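Local coordinates for L-amino acid deaminase (Proteus vulgaris, PDB 5I39), which probably catalyses the oxidative deamination of L-amino acids with a bound flavin-adenine dinucleotide, at residues G46-M51 against V368-T373; W242-M247 against N251-T256. All coordinates share one frame; numbering follows the deposited sequence.

Contact 1: residues G46-M51 against V368-T373; sequences GILGIM and VINTAT. With FAD (flavin-adenine dinucleotide), chain B.
L48 reaches from the first turn of helix 47-58 to N370 on strand 367-371, and its side chain carries the whole contact. Its CB faces the amide of N370, 3.8 Å from N370 ND2, and also lies against FAD O1P. CG, turned away from the carbonyl carbon of L48 and beside its backbone N (chi1 -64°), rests on the pyrophosphate, 3.7 Å from FAD O2P. The extended second torsion (-175°) carries CD1 farthest: it touches FAD O2P and N370 O, 3.5 Å from the latter, with N370 OD1 and the methyl T373 CG2 also against it. CB and CD1 lie over the face of the N370 amide, while the other methyl, CD2, comes to it obliquely, 4.0 Å from N370 ND2. The two side chains cross at about a right angle. A water joins L48 O and N370 ND2 through two weak hydrogen bonds.

FAD binds both segments. L48 N donates to FAD O1P over 3.1 Å at 160°, a backbone amide at the helix start meeting a phosphate oxygen, while FAD O3' donates to T373 O at 2.8 Å. G46, the N-cap, packs its CA 3.3 Å from FAD O1P. With G49, it belongs to what is probably the GxGxxG dinucleotide-binding turn of a Rossmann-type fold. T373 OG1 is held by E379 and W375 N. Helix 376-392 touches both partners, S383 against L48 and T387 against N370, while strands 235-237 and 357-360 flank strand 367-371 in the sheet.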
loop_
_atom_site.group_PDB
_atom_site.type_symbol
_atom_site.label_atom_id
_atom_site.label_comp_id
_atom_site.label_asym_id
_atom_site.label_seq_id
_atom_site.Cartn_x
_atom_site.Cartn_y
_atom_site.Cartn_z
ATOM N N GLY A 46 -1.621 1.459 -10.472
ATOM C CA GLY A 46 -1.027 1.499 -9.138
ATOM C C GLY A 46 -0.808 0.079 -8.653
ATOM O O GLY A 46 -0.977 -0.891 -9.402
ATOM N N ILE A 47 -0.459 -0.058 -7.380
ATOM C CA ILE A 47 -0.157 -1.373 -6.830
ATOM C C ILE A 47 -1.352 -2.324 -6.923
ATOM O O ILE A 47 -1.173 -3.504 -7.170
ATOM C CB ILE A 47 0.378 -1.277 -5.377
ATOM C CG1 ILE A 47 1.055 -2.582 -4.934
ATOM C CG2 ILE A 47 -0.713 -0.877 -4.392
ATOM C CD1 ILE A 47 2.370 -2.876 -5.629
ATOM N N LEU A 48 -2.566 -1.822 -6.728
ATOM C CA LEU A 48 -3.714 -2.718 -6.709
ATOM C C LEU A 48 -4.021 -3.257 -8.102
ATOM O O LEU A 48 -4.241 -4.459 -8.265
ATOM C CB LEU A 48 -4.919 -2.056 -6.046
ATOM C CG LEU A 48 -4.708 -1.735 -4.555
ATOM C CD1 LEU A 48 -5.989 -1.187 -3.951
ATOM C CD2 LEU A 48 -4.238 -2.932 -3.737
ATOM N N GLY A 49 -3.979 -2.404 -9.119
ATOM C CA GLY A 49 -4.182 -2.865 -10.494
ATOM C C GLY A 49 -3.072 -3.792 -10.964
ATOM O O GLY A 49 -3.337 -4.827 -11.582
ATOM N N ILE A 50 -1.828 -3.428 -10.660
ATOM C CA ILE A 50 -0.677 -4.239 -11.045
ATOM C C ILE A 50 -0.715 -5.622 -10.393
ATOM O O ILE A 50 -0.539 -6.639 -11.074
ATOM C CB ILE A 50 0.645 -3.524 -10.699
ATOM C CG1 ILE A 50 0.846 -2.306 -11.611
ATOM C CG2 ILE A 50 1.840 -4.463 -10.846
ATOM C CD1 ILE A 50 1.858 -1.309 -11.090
HETATM N N MSE A 51 -0.936 -5.665 -9.080
HETATM C CA MSE A 51 -0.919 -6.941 -8.356
HETATM C C MSE A 51 -2.083 -7.808 -8.784
HETATM O O MSE A 51 -1.932 -9.026 -8.929
HETATM C CB MSE A 51 -0.904 -6.719 -6.845
HETATM C CG MSE A 51 0.378 -6.027 -6.362
HETATM SE SE MSE A 51 2.032 -6.988 -6.784
HETATM C CE MSE A 51 1.701 -8.498 -5.571
ATOM N N VAL A 368 -15.419 -5.806 -10.979
ATOM C CA VAL A 368 -15.066 -5.776 -9.569
ATOM C C VAL A 368 -14.267 -4.519 -9.273
ATOM O O VAL A 368 -13.676 -3.911 -10.174
ATOM C CB VAL A 368 -14.297 -7.041 -9.125
ATOM C CG1 VAL A 368 -15.177 -8.273 -9.265
ATOM C CG2 VAL A 368 -13.013 -7.221 -9.918
ATOM N N ILE A 369 -14.270 -4.152 -7.996
ATOM C CA ILE A 369 -13.586 -2.958 -7.478
ATOM C C ILE A 369 -12.554 -3.405 -6.454
ATOM O O ILE A 369 -12.853 -4.254 -5.617
ATOM C CB ILE A 369 -14.574 -1.994 -6.767
ATOM C CG1 ILE A 369 -15.567 -1.384 -7.764
ATOM C CG2 ILE A 369 -13.830 -0.881 -6.025
ATOM C CD1 ILE A 369 -16.759 -0.706 -7.112
ATOM N N ASN A 370 -11.356 -2.826 -6.511
ATOM C CA ASN A 370 -10.313 -3.049 -5.509
ATOM C C ASN A 370 -9.709 -1.690 -5.199
ATOM O O ASN A 370 -8.860 -1.205 -5.941
ATOM C CB ASN A 370 -9.249 -4.020 -6.035
ATOM C CG ASN A 370 -8.193 -4.369 -4.993
ATOM O OD1 ASN A 370 -8.291 -3.987 -3.831
ATOM N ND2 ASN A 370 -7.173 -5.108 -5.414
ATOM N N THR A 371 -10.170 -1.063 -4.118
ATOM C CA THR A 371 -9.836 0.336 -3.870
ATOM C C THR A 371 -10.111 0.743 -2.417
ATOM O O THR A 371 -10.344 -0.102 -1.547
ATOM C CB THR A 371 -10.596 1.241 -4.887
ATOM O OG1 THR A 371 -9.907 2.482 -5.057
ATOM C CG2 THR A 371 -12.042 1.506 -4.478
ATOM N N ALA A 372 -10.042 2.050 -2.175
ATOM C CA ALA A 372 -10.502 2.673 -0.933
ATOM C C ALA A 372 -9.737 2.189 0.290
ATOM O O ALA A 372 -10.328 1.947 1.336
ATOM C CB ALA A 372 -12.008 2.477 -0.744
ATOM N N THR A 373 -8.419 2.069 0.161
ATOM C CA THR A 373 -7.605 1.604 1.271
ATOM C C THR A 373 -6.458 2.553 1.593
ATOM O O THR A 373 -5.817 3.110 0.700
ATOM C CB THR A 373 -7.086 0.171 1.041
ATOM O OG1 THR A 373 -6.294 -0.213 2.166
ATOM C CG2 THR A 373 -6.269 0.044 -0.239
HETATM P PA FAD B . -2.873 4.425 -6.938
HETATM O O1A FAD B . -3.203 5.903 -6.701
HETATM O O2A FAD B . -1.419 4.065 -6.699
HETATM O O5B FAD B . -3.185 3.983 -8.433
HETATM C C5B FAD B . -4.440 4.203 -9.059
HETATM C C4B FAD B . -4.123 4.516 -10.509
HETATM O O4B FAD B . -5.359 4.586 -11.249
HETATM C C3B FAD B . -3.433 5.872 -10.665
HETATM O O3B FAD B . -2.140 5.692 -11.242
HETATM C C2B FAD B . -4.417 6.654 -11.549
HETATM O O2B FAD B . -3.773 7.577 -12.447
HETATM C C1B FAD B . -5.174 5.549 -12.263
HETATM N N9A FAD B . -6.510 5.904 -12.751
HETATM C C8A FAD B . -7.481 6.467 -12.060
HETATM N N7A FAD B . -8.607 6.602 -12.791
HETATM C C5A FAD B . -8.300 6.104 -13.982
HETATM C C6A FAD B . -9.006 5.930 -15.248
HETATM N N6A FAD B . -10.286 6.336 -15.377
HETATM N N1A FAD B . -8.356 5.353 -16.277
HETATM C C2A FAD B . -7.092 4.924 -16.158
HETATM N N3A FAD B . -6.370 5.068 -15.040
HETATM C C4A FAD B . -6.932 5.630 -13.963
HETATM N N1 FAD B . 0.117 1.779 2.570
HETATM C C2 FAD B . 0.857 0.915 3.272
HETATM O O2 FAD B . 0.589 -0.296 3.171
HETATM N N3 FAD B . 1.863 1.345 4.071
HETATM C C4 FAD B . 2.184 2.631 4.251
HETATM O O4 FAD B . 3.119 2.957 4.970
HETATM C C4X FAD B . 1.405 3.650 3.535
HETATM N N5 FAD B . 1.605 4.988 3.682
HETATM C C5X FAD B . 0.985 5.849 2.869
HETATM C C6 FAD B . 1.330 7.202 2.847
HETATM C C7 FAD B . 0.738 8.101 1.964
HETATM C C7M FAD B . 1.171 9.549 1.928
HETATM C C8 FAD B . -0.298 7.626 1.035
HETATM C C8M FAD B . -0.948 8.549 0.032
HETATM C C9 FAD B . -0.661 6.279 1.072
HETATM C C9A FAD B . -0.068 5.379 1.949
HETATM N N10 FAD B . -0.436 4.028 1.984
HETATM C C10 FAD B . 0.346 3.101 2.668
HETATM C "C1'" FAD B . -1.520 3.524 1.165
HETATM C "C2'" FAD B . -1.092 3.002 -0.161
HETATM O "O2'" FAD B . -0.104 3.873 -0.703
HETATM C "C3'" FAD B . -2.336 2.941 -1.042
HETATM O "O3'" FAD B . -3.424 2.252 -0.370
HETATM C "C4'" FAD B . -2.100 2.237 -2.357
HETATM O "O4'" FAD B . -0.938 2.783 -3.009
HETATM C "C5'" FAD B . -3.316 2.403 -3.250
HETATM O "O5'" FAD B . -2.999 1.766 -4.488
HETATM P P FAD B . -3.999 1.974 -5.746
HETATM O O1P FAD B . -3.452 1.145 -6.869
HETATM O O2P FAD B . -5.430 1.788 -5.287
HETATM O O3P FAD B . -3.895 3.569 -6.037
HETATM O O HOH W 1 -4.444 -5.855 -5.273
#

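Contact 2: residues W242-M247 against N251-T256. With FAD (flavin-adenine dinucleotide), chain B.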
loop_
_atom_site.group_PDB
_atom_site.type_symbol
_atom_site.label_atom_id
_atom_site.label_comp_id
_atom_site.label_asym_id
_atom_site.label_seq_id
_atom_site.Cartn_x
_atom_site.Cartn_y
_atom_site.Cartn_z
ATOM N N TRP A 242 -9.643 8.015 -7.571
ATOM C CA TRP A 242 -10.593 8.261 -8.658
ATOM C C TRP A 242 -11.654 7.177 -8.820
ATOM O O TRP A 242 -12.537 7.319 -9.661
ATOM C CB TRP A 242 -9.850 8.435 -9.990
ATOM C CG TRP A 242 -9.045 9.679 -10.034
ATOM C CD1 TRP A 242 -9.478 10.924 -10.410
ATOM C CD2 TRP A 242 -7.676 9.823 -9.666
ATOM N NE1 TRP A 242 -8.457 11.830 -10.307
ATOM C CE2 TRP A 242 -7.337 11.186 -9.852
ATOM C CE3 TRP A 242 -6.697 8.939 -9.207
ATOM C CZ2 TRP A 242 -6.058 11.684 -9.586
ATOM C CZ3 TRP A 242 -5.426 9.434 -8.940
ATOM C CH2 TRP A 242 -5.118 10.794 -9.132
ATOM N N SER A 243 -11.586 6.095 -8.043
ATOM C CA SER A 243 -12.546 5.006 -8.211
ATOM C C SER A 243 -13.989 5.456 -7.989
ATOM O O SER A 243 -14.874 5.053 -8.735
ATOM C CB SER A 243 -12.206 3.835 -7.296
ATOM O OG SER A 243 -10.975 3.248 -7.672
ATOM N N ARG A 244 -14.219 6.301 -6.985
ATOM C CA ARG A 244 -15.553 6.859 -6.748
ATOM C C ARG A 244 -16.076 7.600 -7.985
ATOM O O ARG A 244 -17.195 7.346 -8.433
ATOM C CB ARG A 244 -15.544 7.769 -5.516
ATOM C CG ARG A 244 -16.839 8.518 -5.265
ATOM C CD ARG A 244 -16.784 9.251 -3.953
ATOM N NE ARG A 244 -17.913 10.142 -3.779
ATOM C CZ ARG A 244 -19.150 9.785 -3.429
ATOM N NH1 ARG A 244 -19.443 8.504 -3.186
ATOM N NH2 ARG A 244 -20.095 10.704 -3.314
ATOM N N LEU A 245 -15.254 8.482 -8.545
ATOM C CA LEU A 245 -15.635 9.262 -9.725
ATOM C C LEU A 245 -15.969 8.349 -10.909
ATOM O O LEU A 245 -17.000 8.517 -11.564
ATOM C CB LEU A 245 -14.511 10.227 -10.104
ATOM C CG LEU A 245 -14.825 11.275 -11.169
ATOM C CD1 LEU A 245 -15.742 12.340 -10.608
ATOM C CD2 LEU A 245 -13.555 11.925 -11.672
ATOM N N PHE A 246 -15.102 7.371 -11.167
ATOM C CA PHE A 246 -15.313 6.436 -12.269
ATOM C C PHE A 246 -16.641 5.688 -12.121
ATOM O O PHE A 246 -17.424 5.589 -13.073
ATOM C CB PHE A 246 -14.151 5.441 -12.367
ATOM C CG PHE A 246 -14.232 4.541 -13.568
ATOM C CD1 PHE A 246 -13.715 4.946 -14.796
ATOM C CD2 PHE A 246 -14.843 3.294 -13.481
ATOM C CE1 PHE A 246 -13.800 4.120 -15.909
ATOM C CE2 PHE A 246 -14.928 2.465 -14.588
ATOM C CZ PHE A 246 -14.406 2.877 -15.804
HETATM N N MSE A 247 -16.902 5.181 -10.921
HETATM C CA MSE A 247 -18.147 4.452 -10.663
HETATM C C MSE A 247 -19.369 5.344 -10.698
HETATM O O MSE A 247 -20.437 4.894 -11.132
HETATM C CB MSE A 247 -18.068 3.692 -9.344
HETATM C CG MSE A 247 -17.018 2.572 -9.335
HETATM SE SE MSE A 247 -17.137 1.294 -10.830
HETATM C CE MSE A 247 -19.032 0.791 -10.669
ATOM N N ASN A 251 -23.322 5.278 -12.525
ATOM C CA ASN A 251 -24.445 5.371 -11.576
ATOM C C ASN A 251 -24.350 4.404 -10.388
ATOM O O ASN A 251 -25.353 3.840 -9.948
ATOM C CB ASN A 251 -25.789 5.229 -12.310
ATOM C CG ASN A 251 -25.949 6.243 -13.433
ATOM O OD1 ASN A 251 -25.618 7.417 -13.270
ATOM N ND2 ASN A 251 -26.464 5.797 -14.576
ATOM N N VAL A 252 -23.131 4.230 -9.876
ATOM C CA VAL A 252 -22.875 3.422 -8.684
ATOM C C VAL A 252 -22.115 4.281 -7.683
ATOM O O VAL A 252 -21.064 4.837 -8.012
ATOM C CB VAL A 252 -22.054 2.158 -9.023
ATOM C CG1 VAL A 252 -21.696 1.361 -7.768
ATOM C CG2 VAL A 252 -22.812 1.278 -10.006
ATOM N N ASP A 253 -22.642 4.364 -6.462
ATOM C CA ASP A 253 -22.013 5.120 -5.384
ATOM C C ASP A 253 -20.958 4.274 -4.673
ATOM O O ASP A 253 -21.244 3.168 -4.218
ATOM C CB ASP A 253 -23.053 5.581 -4.363
ATOM C CG ASP A 253 -22.436 6.407 -3.248
ATOM O OD1 ASP A 253 -21.996 7.540 -3.519
ATOM O OD2 ASP A 253 -22.370 5.912 -2.106
ATOM N N VAL A 254 -19.746 4.812 -4.581
ATOM C CA VAL A 254 -18.661 4.199 -3.809
ATOM C C VAL A 254 -18.348 5.192 -2.686
ATOM O O VAL A 254 -17.789 6.258 -2.970
ATOM C CB VAL A 254 -17.409 3.942 -4.673
ATOM C CG1 VAL A 254 -16.313 3.270 -3.857
ATOM C CG2 VAL A 254 -17.762 3.073 -5.870
ATOM N N PRO A 255 -18.738 4.886 -1.423
ATOM C CA PRO A 255 -18.465 5.839 -0.352
ATOM C C PRO A 255 -16.982 5.867 0.034
ATOM O O PRO A 255 -16.473 4.948 0.687
ATOM C CB PRO A 255 -19.341 5.341 0.796
ATOM C CG PRO A 255 -19.452 3.884 0.574
ATOM C CD PRO A 255 -19.344 3.645 -0.909
ATOM N N THR A 256 -16.303 6.910 -0.420
ATOM C CA THR A 256 -14.964 7.230 0.038
ATOM C C THR A 256 -14.936 8.712 0.348
ATOM O O THR A 256 -15.698 9.497 -0.235
ATOM C CB THR A 256 -13.861 6.889 -0.989
ATOM O OG1 THR A 256 -14.052 7.629 -2.202
ATOM C CG2 THR A 256 -13.846 5.401 -1.298
HETATM P PA FAD B . -2.873 4.425 -6.938
HETATM O O1A FAD B . -3.203 5.903 -6.701
HETATM O O2A FAD B . -1.419 4.065 -6.699
HETATM O O5B FAD B . -3.185 3.983 -8.433
HETATM C C5B FAD B . -4.440 4.203 -9.059
HETATM C C4B FAD B . -4.123 4.516 -10.509
HETATM O O4B FAD B . -5.359 4.586 -11.249
HETATM C C3B FAD B . -3.433 5.872 -10.665
HETATM O O3B FAD B . -2.140 5.692 -11.242
HETATM C C2B FAD B . -4.417 6.654 -11.549
HETATM O O2B FAD B . -3.773 7.577 -12.447
HETATM C C1B FAD B . -5.174 5.549 -12.263
HETATM N N9A FAD B . -6.510 5.904 -12.751
HETATM C C8A FAD B . -7.481 6.467 -12.060
HETATM N N7A FAD B . -8.607 6.602 -12.791
HETATM C C5A FAD B . -8.300 6.104 -13.982
HETATM C C6A FAD B . -9.006 5.930 -15.248
HETATM N N6A FAD B . -10.286 6.336 -15.377
HETATM N N1A FAD B . -8.356 5.353 -16.277
HETATM C C2A FAD B . -7.092 4.924 -16.158
HETATM N N3A FAD B . -6.370 5.068 -15.040
HETATM C C4A FAD B . -6.932 5.630 -13.963
HETATM N N1 FAD B . 0.117 1.779 2.570
HETATM C C2 FAD B . 0.857 0.915 3.272
HETATM O O2 FAD B . 0.589 -0.296 3.171
HETATM N N3 FAD B . 1.863 1.345 4.071
HETATM C C4 FAD B . 2.184 2.631 4.251
HETATM O O4 FAD B . 3.119 2.957 4.970
HETATM C C4X FAD B . 1.405 3.650 3.535
HETATM N N5 FAD B . 1.605 4.988 3.682
HETATM C C5X FAD B . 0.985 5.849 2.869
HETATM C C6 FAD B . 1.330 7.202 2.847
HETATM C C7 FAD B . 0.738 8.101 1.964
HETATM C C7M FAD B . 1.171 9.549 1.928
HETATM C C8 FAD B . -0.298 7.626 1.035
HETATM C C8M FAD B . -0.948 8.549 0.032
HETATM C C9 FAD B . -0.661 6.279 1.072
HETATM C C9A FAD B . -0.068 5.379 1.949
HETATM N N10 FAD B . -0.436 4.028 1.984
HETATM C C10 FAD B . 0.346 3.101 2.668
HETATM C "C1'" FAD B . -1.520 3.524 1.165
HETATM C "C2'" FAD B . -1.092 3.002 -0.161
HETATM O "O2'" FAD B . -0.104 3.873 -0.703
HETATM C "C3'" FAD B . -2.336 2.941 -1.042
HETATM O "O3'" FAD B . -3.424 2.252 -0.370
HETATM C "C4'" FAD B . -2.100 2.237 -2.357
HETATM O "O4'" FAD B . -0.938 2.783 -3.009
HETATM C "C5'" FAD B . -3.316 2.403 -3.250
HETATM O "O5'" FAD B . -2.999 1.766 -4.488
HETATM P P FAD B . -3.999 1.974 -5.746
HETATM O O1P FAD B . -3.452 1.145 -6.869
HETATM O O2P FAD B . -5.430 1.788 -5.287
HETATM O O3P FAD B . -3.895 3.569 -6.037
HETATM O O HOH W 2 -12.452 6.847 -4.428
HETATM O O HOH W 3 -19.221 6.448 -6.778
#
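R244 NH1 grips two oxygens of 251-256 at once. It forms a salt bridge with D253 OD1 at 2.7 Å, approaching from above the carboxylate plane, and donates to V254 O at 2.8 Å. The second bond is the straighter (160° against 145°), and V254 O lies close to the guanidinium plane; guanidinium and carboxylate stand nearly perpendicular, 88° apart. The arginine gets there with an extended chain from CG to NE. Its CD passes 3.3 Å from V254 O, and the R244 and T256 side chains run past each other in opposite directions.

Water fills in between the backbones: one molecule donates to R244 O and V252 O and accepts from V254 N, and another accepts from R244 N and bonds T256 OG1. At the helix end V252 N donates to M247 O over 3.0 Å.

The selenomethionine M247 supplies the apolar part of the contact. Bent at its second and third torsions, it brings CE to 3.7 Å from V252 CB, the two side chains running side by side, while its CB meets V254 CG2 at 3.5 Å. I369 and V237 of the neighbouring strands also touch M247.

W242 and F246 line the FAD pocket, W242 CB near FAD N7A and F246 CD1 near FAD N6A. The turn itself is a Schellman motif: N251, with positive phi, is its C' residue, ending helix 243-248 and reversing the chain.

In the fold
From the N terminus, strand 40-43 leads into 46-51 of contact 1, whose partner 368-373 comes over 300 residues later; the long loop so closed holds most of the chain. Contact 2 lies wholly within it, a short reversal in which helix 243-248, following strand 235-237, turns back before strand 257-266. The two contacts lie about 14 Å apart between centres and meet along strand 367-371 and the residue after it: T371 OG1 probably hydrogen-bonds S243 OG, A372 packs on T256, and I369 on M247 and V254. Contact 1 thus joins helix 47-58 to that strand, and contact 2 is packed against the strand in turn. FAD touches both.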